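AT-less polyketide synthase (PDB 4TKT) is a ketosynthase domain of the isomigrastatin polyketide synthase that probably catalyses decarboxylative Claisen condensation to extend the polyketide chain. Local coordinates at residues I38-Y52 and T62-D74. Numbering follows the deposited sequence.
Sequences ITEIPAGRWDHSRYY and TYSKWGGFLDGID. With MES (2-(N-morpholino)-ethanesulfonic acid), chain E.
H48 has CG anti to the backbone N (chi1 -163°), and chi2 of 61° turns the NE2 edge of the ring to S64. K65 has CG between the backbone N and the carbonyl carbon, and its chain runs extended across one face of the Y52 ring. K65 CD lies 4.0 Å from the Y52 centroid. NE2 of H48 gives its N-H to O of S64 at 2.9 Å, in the carbonyl plane and on a lone pair. The other ring nitrogen, ND1, accepts from NE1 of W46 at 3.0 Å, which fixes the ring's rotation. K65 NZ forms a salt bridge with E40 OE2 at 3.3 Å; the hydrogen bond in it is weak. The backbones form a short two-stranded antiparallel sheet, 39-40 with 66-67, within the thiolase-type ketosynthase fold and apart from its large mixed sheet. T39 and G67 are its hydrogen-bonded pair, and I41 N adds a bond to K65 O. P42 CD lies over one F69 face, 3.5 Å from the centroid. R45 NH1, salt-bridged to E251, meets the F69 edge, the planes 88° apart. F69 CD1 lies over one guanidinium face, I73 CD1 over the other. MES, probably from the crystallisation liquor, takes hydrogen bonds from G72 N and I73 N, and weak ones from R45 NE and NH2.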
loop_
_atom_site.group_PDB
_atom_site.type_symbol
_atom_site.label_atom_id
_atom_site.label_comp_id
_atom_site.label_asym_id
_atom_site.label_seq_id
_atom_site.Cartn_x
_atom_site.Cartn_y
_atom_site.Cartn_z
ATOM N N ILE A 38 12.047 -3.848 -13.631
ATOM C CA ILE A 38 11.778 -3.048 -14.821
ATOM C C ILE A 38 11.744 -3.913 -16.078
ATOM O O ILE A 38 12.620 -4.752 -16.294
ATOM C CB ILE A 38 12.820 -1.928 -14.995
ATOM C CG1 ILE A 38 12.776 -0.978 -13.798
ATOM C CG2 ILE A 38 12.568 -1.155 -16.280
ATOM C CD1 ILE A 38 11.406 -0.383 -13.549
ATOM N N THR A 39 10.718 -3.711 -16.896
ATOM C CA THR A 39 10.556 -4.458 -18.137
ATOM C C THR A 39 10.214 -3.518 -19.285
ATOM O O THR A 39 9.990 -2.327 -19.075
ATOM C CB THR A 39 9.450 -5.522 -18.019
ATOM O OG1 THR A 39 8.221 -4.891 -17.635
ATOM C CG2 THR A 39 9.821 -6.569 -16.982
ATOM N N GLU A 40 10.177 -4.057 -20.498
ATOM C CA GLU A 40 9.737 -3.285 -21.650
ATOM C C GLU A 40 8.223 -3.164 -21.633
ATOM O O GLU A 40 7.547 -3.919 -20.934
ATOM C CB GLU A 40 10.202 -3.926 -22.957
ATOM C CG GLU A 40 11.696 -3.821 -23.198
ATOM C CD GLU A 40 12.074 -4.121 -24.635
ATOM O OE1 GLU A 40 11.157 -4.325 -25.460
ATOM O OE2 GLU A 40 13.286 -4.149 -24.939
ATOM N N ILE A 41 7.699 -2.209 -22.396
ATOM C CA ILE A 41 6.259 -2.007 -22.497
ATOM C C ILE A 41 5.564 -3.295 -22.925
ATOM O O ILE A 41 5.873 -3.846 -23.982
ATOM C CB ILE A 41 5.905 -0.900 -23.509
ATOM C CG1 ILE A 41 6.795 0.328 -23.314
ATOM C CG2 ILE A 41 4.430 -0.532 -23.401
ATOM C CD1 ILE A 41 6.479 1.120 -22.076
ATOM N N PRO A 42 4.628 -3.785 -22.098
ATOM C CA PRO A 42 3.865 -4.995 -22.419
ATOM C C PRO A 42 3.074 -4.822 -23.707
ATOM O O PRO A 42 2.383 -3.817 -23.862
ATOM C CB PRO A 42 2.930 -5.154 -21.219
ATOM C CG PRO A 42 3.593 -4.409 -20.118
ATOM C CD PRO A 42 4.271 -3.247 -20.776
ATOM N N ALA A 43 3.183 -5.793 -24.609
ATOM C CA ALA A 43 2.547 -5.718 -25.923
ATOM C C ALA A 43 1.035 -5.511 -25.847
ATOM O O ALA A 43 0.433 -4.958 -26.766
ATOM C CB ALA A 43 2.860 -6.975 -26.721
ATOM N N GLY A 44 0.426 -5.960 -24.753
ATOM C CA GLY A 44 -1.006 -5.814 -24.565
ATOM C C GLY A 44 -1.458 -4.368 -24.452
ATOM O O GLY A 44 -2.504 -4.001 -24.985
ATOM N N ARG A 45 -0.665 -3.553 -23.762
ATOM C CA ARG A 45 -0.993 -2.146 -23.526
ATOM C C ARG A 45 -1.218 -1.370 -24.822
ATOM O O ARG A 45 -2.303 -0.834 -25.055
ATOM C CB ARG A 45 0.116 -1.476 -22.712
ATOM C CG ARG A 45 0.356 -2.099 -21.348
ATOM C CD ARG A 45 -0.861 -1.953 -20.455
ATOM N NE ARG A 45 -0.646 -2.562 -19.147
ATOM C CZ ARG A 45 -0.212 -1.901 -18.079
ATOM N NH1 ARG A 45 0.053 -0.605 -18.161
ATOM N NH2 ARG A 45 -0.044 -2.536 -16.926
ATOM N N TRP A 46 -0.184 -1.306 -25.655
ATOM C CA TRP A 46 -0.274 -0.667 -26.966
ATOM C C TRP A 46 0.897 -1.097 -27.843
ATOM O O TRP A 46 1.857 -1.696 -27.357
ATOM C CB TRP A 46 -0.306 0.861 -26.831
ATOM C CG TRP A 46 0.926 1.450 -26.199
ATOM C CD1 TRP A 46 2.116 1.718 -26.814
ATOM C CD2 TRP A 46 1.080 1.857 -24.833
ATOM N NE1 TRP A 46 3.003 2.257 -25.913
ATOM C CE2 TRP A 46 2.393 2.354 -24.691
ATOM C CE3 TRP A 46 0.240 1.846 -23.716
ATOM C CZ2 TRP A 46 2.883 2.836 -23.478
ATOM C CZ3 TRP A 46 0.727 2.323 -22.510
ATOM C CH2 TRP A 46 2.037 2.812 -22.401
ATOM N N ASP A 47 0.817 -0.795 -29.134
ATOM C CA ASP A 47 1.927 -1.075 -30.037
ATOM C C ASP A 47 2.962 0.039 -29.942
ATOM O O ASP A 47 2.814 1.092 -30.560
ATOM C CB ASP A 47 1.439 -1.223 -31.474
ATOM C CG ASP A 47 2.546 -1.636 -32.421
ATOM O OD1 ASP A 47 3.555 -2.199 -31.945
ATOM O OD2 ASP A 47 2.407 -1.402 -33.639
ATOM N N HIS A 48 4.013 -0.204 -29.167
ATOM C CA HIS A 48 4.991 0.831 -28.864
ATOM C C HIS A 48 5.926 1.114 -30.038
ATOM O O HIS A 48 6.637 2.120 -30.043
ATOM C CB HIS A 48 5.805 0.443 -27.630
ATOM C CG HIS A 48 6.538 1.591 -27.009
ATOM N ND1 HIS A 48 5.892 2.702 -26.511
ATOM C CD2 HIS A 48 7.860 1.802 -26.809
ATOM C CE1 HIS A 48 6.785 3.548 -26.028
ATOM N NE2 HIS A 48 7.987 3.024 -26.196
ATOM N N SER A 49 5.920 0.233 -31.033
ATOM C CA SER A 49 6.759 0.421 -32.213
ATOM C C SER A 49 6.284 1.623 -33.020
ATOM O O SER A 49 7.028 2.169 -33.832
ATOM C CB SER A 49 6.760 -0.830 -33.092
ATOM O OG SER A 49 5.625 -0.858 -33.941
ATOM N N ARG A 50 5.040 2.029 -32.793
ATOM C CA ARG A 50 4.499 3.214 -33.441
ATOM C C ARG A 50 5.130 4.478 -32.865
ATOM O O ARG A 50 5.184 5.514 -33.529
ATOM C CB ARG A 50 2.975 3.271 -33.287
ATOM C CG ARG A 50 2.340 4.481 -33.959
ATOM C CD ARG A 50 0.872 4.636 -33.611
ATOM N NE ARG A 50 0.377 5.959 -33.987
ATOM C CZ ARG A 50 -0.881 6.363 -33.833
ATOM N NH1 ARG A 50 -1.784 5.544 -33.312
ATOM N NH2 ARG A 50 -1.235 7.586 -34.203
ATOM N N TYR A 51 5.623 4.386 -31.633
ATOM C CA TYR A 51 6.110 5.565 -30.929
ATOM C C TYR A 51 7.606 5.544 -30.627
ATOM O O TYR A 51 8.203 6.593 -30.402
ATOM C CB TYR A 51 5.346 5.746 -29.619
ATOM C CG TYR A 51 3.850 5.682 -29.775
ATOM C CD1 TYR A 51 3.140 6.762 -30.281
ATOM C CD2 TYR A 51 3.144 4.546 -29.408
ATOM C CE1 TYR A 51 1.767 6.708 -30.423
ATOM C CE2 TYR A 51 1.773 4.483 -29.546
ATOM C CZ TYR A 51 1.088 5.567 -30.055
ATOM O OH TYR A 51 -0.279 5.508 -30.195
ATOM N N TYR A 52 8.215 4.365 -30.607
ATOM C CA TYR A 52 9.608 4.280 -30.183
ATOM C C TYR A 52 10.582 4.809 -31.232
ATOM O O TYR A 52 10.441 4.543 -32.425
ATOM C CB TYR A 52 9.987 2.843 -29.821
ATOM C CG TYR A 52 11.425 2.716 -29.367
ATOM C CD1 TYR A 52 11.809 3.111 -28.092
ATOM C CD2 TYR A 52 12.401 2.218 -30.220
ATOM C CE1 TYR A 52 13.126 3.006 -27.676
ATOM C CE2 TYR A 52 13.719 2.110 -29.813
ATOM C CZ TYR A 52 14.075 2.504 -28.543
ATOM O OH TYR A 52 15.386 2.395 -28.141
ATOM N N THR A 62 9.203 8.675 -28.894
ATOM C CA THR A 62 9.807 8.616 -27.568
ATOM C C THR A 62 10.995 7.662 -27.576
ATOM O O THR A 62 11.018 6.692 -28.334
ATOM C CB THR A 62 8.796 8.169 -26.497
ATOM O OG1 THR A 62 9.430 8.162 -25.213
ATOM C CG2 THR A 62 8.268 6.779 -26.800
ATOM N N TYR A 63 11.987 7.942 -26.739
ATOM C CA TYR A 63 13.198 7.130 -26.700
ATOM C C TYR A 63 13.194 6.181 -25.507
ATOM O O TYR A 63 14.147 5.430 -25.292
ATOM C CB TYR A 63 14.442 8.023 -26.672
ATOM C CG TYR A 63 14.490 8.973 -25.501
ATOM C CD1 TYR A 63 13.806 10.182 -25.532
ATOM C CD2 TYR A 63 15.225 8.664 -24.367
ATOM C CE1 TYR A 63 13.846 11.053 -24.461
ATOM C CE2 TYR A 63 15.272 9.525 -23.294
ATOM C CZ TYR A 63 14.582 10.718 -23.344
ATOM O OH TYR A 63 14.632 11.575 -22.269
ATOM N N SER A 64 12.113 6.216 -24.737
ATOM C CA SER A 64 11.935 5.292 -23.625
ATOM C C SER A 64 10.966 4.185 -24.007
ATOM O O SER A 64 9.930 4.443 -24.620
ATOM C CB SER A 64 11.428 6.025 -22.383
ATOM O OG SER A 64 11.133 5.110 -21.343
ATOM N N LYS A 65 11.302 2.952 -23.643
ATOM C CA LYS A 65 10.428 1.817 -23.912
ATOM C C LYS A 65 10.361 0.880 -22.711
ATOM O O LYS A 65 10.033 -0.298 -22.845
ATOM C CB LYS A 65 10.902 1.054 -25.149
ATOM C CG LYS A 65 12.306 0.489 -25.037
ATOM C CD LYS A 65 12.642 -0.366 -26.248
ATOM C CE LYS A 65 13.983 -1.060 -26.088
ATOM N NZ LYS A 65 14.245 -2.015 -27.203
ATOM N N TRP A 66 10.667 1.417 -21.534
ATOM C CA TRP A 66 10.695 0.622 -20.313
ATOM C C TRP A 66 9.725 1.153 -19.266
ATOM O O TRP A 66 9.244 2.283 -19.366
ATOM C CB TRP A 66 12.111 0.588 -19.739
ATOM C CG TRP A 66 13.136 0.105 -20.710
ATOM C CD1 TRP A 66 13.521 -1.186 -20.920
ATOM C CD2 TRP A 66 13.913 0.908 -21.608
ATOM N NE1 TRP A 66 14.489 -1.239 -21.894
ATOM C CE2 TRP A 66 14.748 0.033 -22.331
ATOM C CE3 TRP A 66 13.980 2.279 -21.871
ATOM C CZ2 TRP A 66 15.642 0.487 -23.300
ATOM C CZ3 TRP A 66 14.873 2.728 -22.831
ATOM C CH2 TRP A 66 15.689 1.834 -23.536
ATOM N N GLY A 67 9.448 0.334 -18.258
ATOM C CA GLY A 67 8.597 0.747 -17.157
ATOM C C GLY A 67 8.421 -0.323 -16.098
ATOM O O GLY A 67 8.688 -1.500 -16.336
ATOM N N GLY A 68 7.983 0.095 -14.916
ATOM C CA GLY A 68 7.605 -0.836 -13.869
ATOM C C GLY A 68 6.115 -1.071 -13.985
ATOM O O GLY A 68 5.318 -0.171 -13.719
ATOM N N PHE A 69 5.730 -2.271 -14.400
ATOM C CA PHE A 69 4.334 -2.531 -14.726
ATOM C C PHE A 69 3.667 -3.534 -13.803
ATOM O O PHE A 69 4.277 -4.516 -13.390
ATOM C CB PHE A 69 4.214 -3.022 -16.169
ATOM C CG PHE A 69 4.512 -1.969 -17.191
ATOM C CD1 PHE A 69 3.539 -1.063 -17.571
ATOM C CD2 PHE A 69 5.767 -1.880 -17.768
ATOM C CE1 PHE A 69 3.807 -0.091 -18.508
ATOM C CE2 PHE A 69 6.040 -0.912 -18.710
ATOM C CZ PHE A 69 5.059 -0.014 -19.077
ATOM N N LEU A 70 2.405 -3.270 -13.487
ATOM C CA LEU A 70 1.568 -4.240 -12.801
ATOM C C LEU A 70 1.072 -5.273 -13.807
ATOM O O LEU A 70 1.227 -5.092 -15.014
ATOM C CB LEU A 70 0.386 -3.552 -12.117
ATOM C CG LEU A 70 0.725 -2.500 -11.062
ATOM C CD1 LEU A 70 -0.535 -2.048 -10.346
ATOM C CD2 LEU A 70 1.742 -3.040 -10.074
ATOM N N ASP A 71 0.478 -6.354 -13.314
ATOM C CA ASP A 71 -0.118 -7.348 -14.198
ATOM C C ASP A 71 -1.635 -7.332 -14.086
ATOM O O ASP A 71 -2.186 -7.308 -12.984
ATOM C CB ASP A 71 0.417 -8.746 -13.890
ATOM C CG ASP A 71 1.854 -8.929 -14.336
ATOM O OD1 ASP A 71 2.078 -9.113 -15.551
ATOM O OD2 ASP A 71 2.757 -8.894 -13.474
ATOM N N GLY A 72 -2.302 -7.333 -15.235
ATOM C CA GLY A 72 -3.752 -7.373 -15.286
ATOM C C GLY A 72 -4.424 -6.194 -14.613
ATOM O O GLY A 72 -5.213 -6.371 -13.686
ATOM N N ILE A 73 -4.118 -4.986 -15.080
ATOM C CA ILE A 73 -4.722 -3.784 -14.517
ATOM C C ILE A 73 -6.163 -3.620 -14.994
ATOM O O ILE A 73 -6.879 -2.728 -14.539
ATOM C CB ILE A 73 -3.922 -2.514 -14.875
ATOM C CG1 ILE A 73 -3.955 -2.263 -16.382
ATOM C CG2 ILE A 73 -2.487 -2.619 -14.377
ATOM C CD1 ILE A 73 -3.294 -0.973 -16.781
ATOM N N ASP A 74 -6.584 -4.482 -15.915
ATOM C CA ASP A 74 -7.962 -4.485 -16.386
ATOM C C ASP A 74 -8.807 -5.510 -15.634
ATOM O O ASP A 74 -10.017 -5.601 -15.845
ATOM C CB ASP A 74 -8.015 -4.761 -17.887
ATOM C CG ASP A 74 -7.347 -6.070 -18.268
ATOM O OD1 ASP A 74 -6.520 -6.580 -17.483
ATOM O OD2 ASP A 74 -7.644 -6.583 -19.366
HETATM O O1 MES E . -6.047 -4.053 -23.088
HETATM C C2 MES E . -6.777 -4.238 -21.878
HETATM C C3 MES E . -5.924 -3.894 -20.662
HETATM N N4 MES E . -4.668 -4.619 -20.776
HETATM C C5 MES E . -3.917 -4.431 -22.008
HETATM C C6 MES E . -4.867 -4.849 -23.122
HETATM C C7 MES E . -3.916 -4.793 -19.539
HETATM C C8 MES E . -2.691 -5.631 -19.892
HETATM S S MES E . -1.800 -5.949 -18.525
HETATM O O1S MES E . -2.006 -7.360 -18.125
HETATM O O2S MES E . -2.225 -5.055 -17.425
HETATM O O3S MES E . -0.363 -5.747 -18.818
#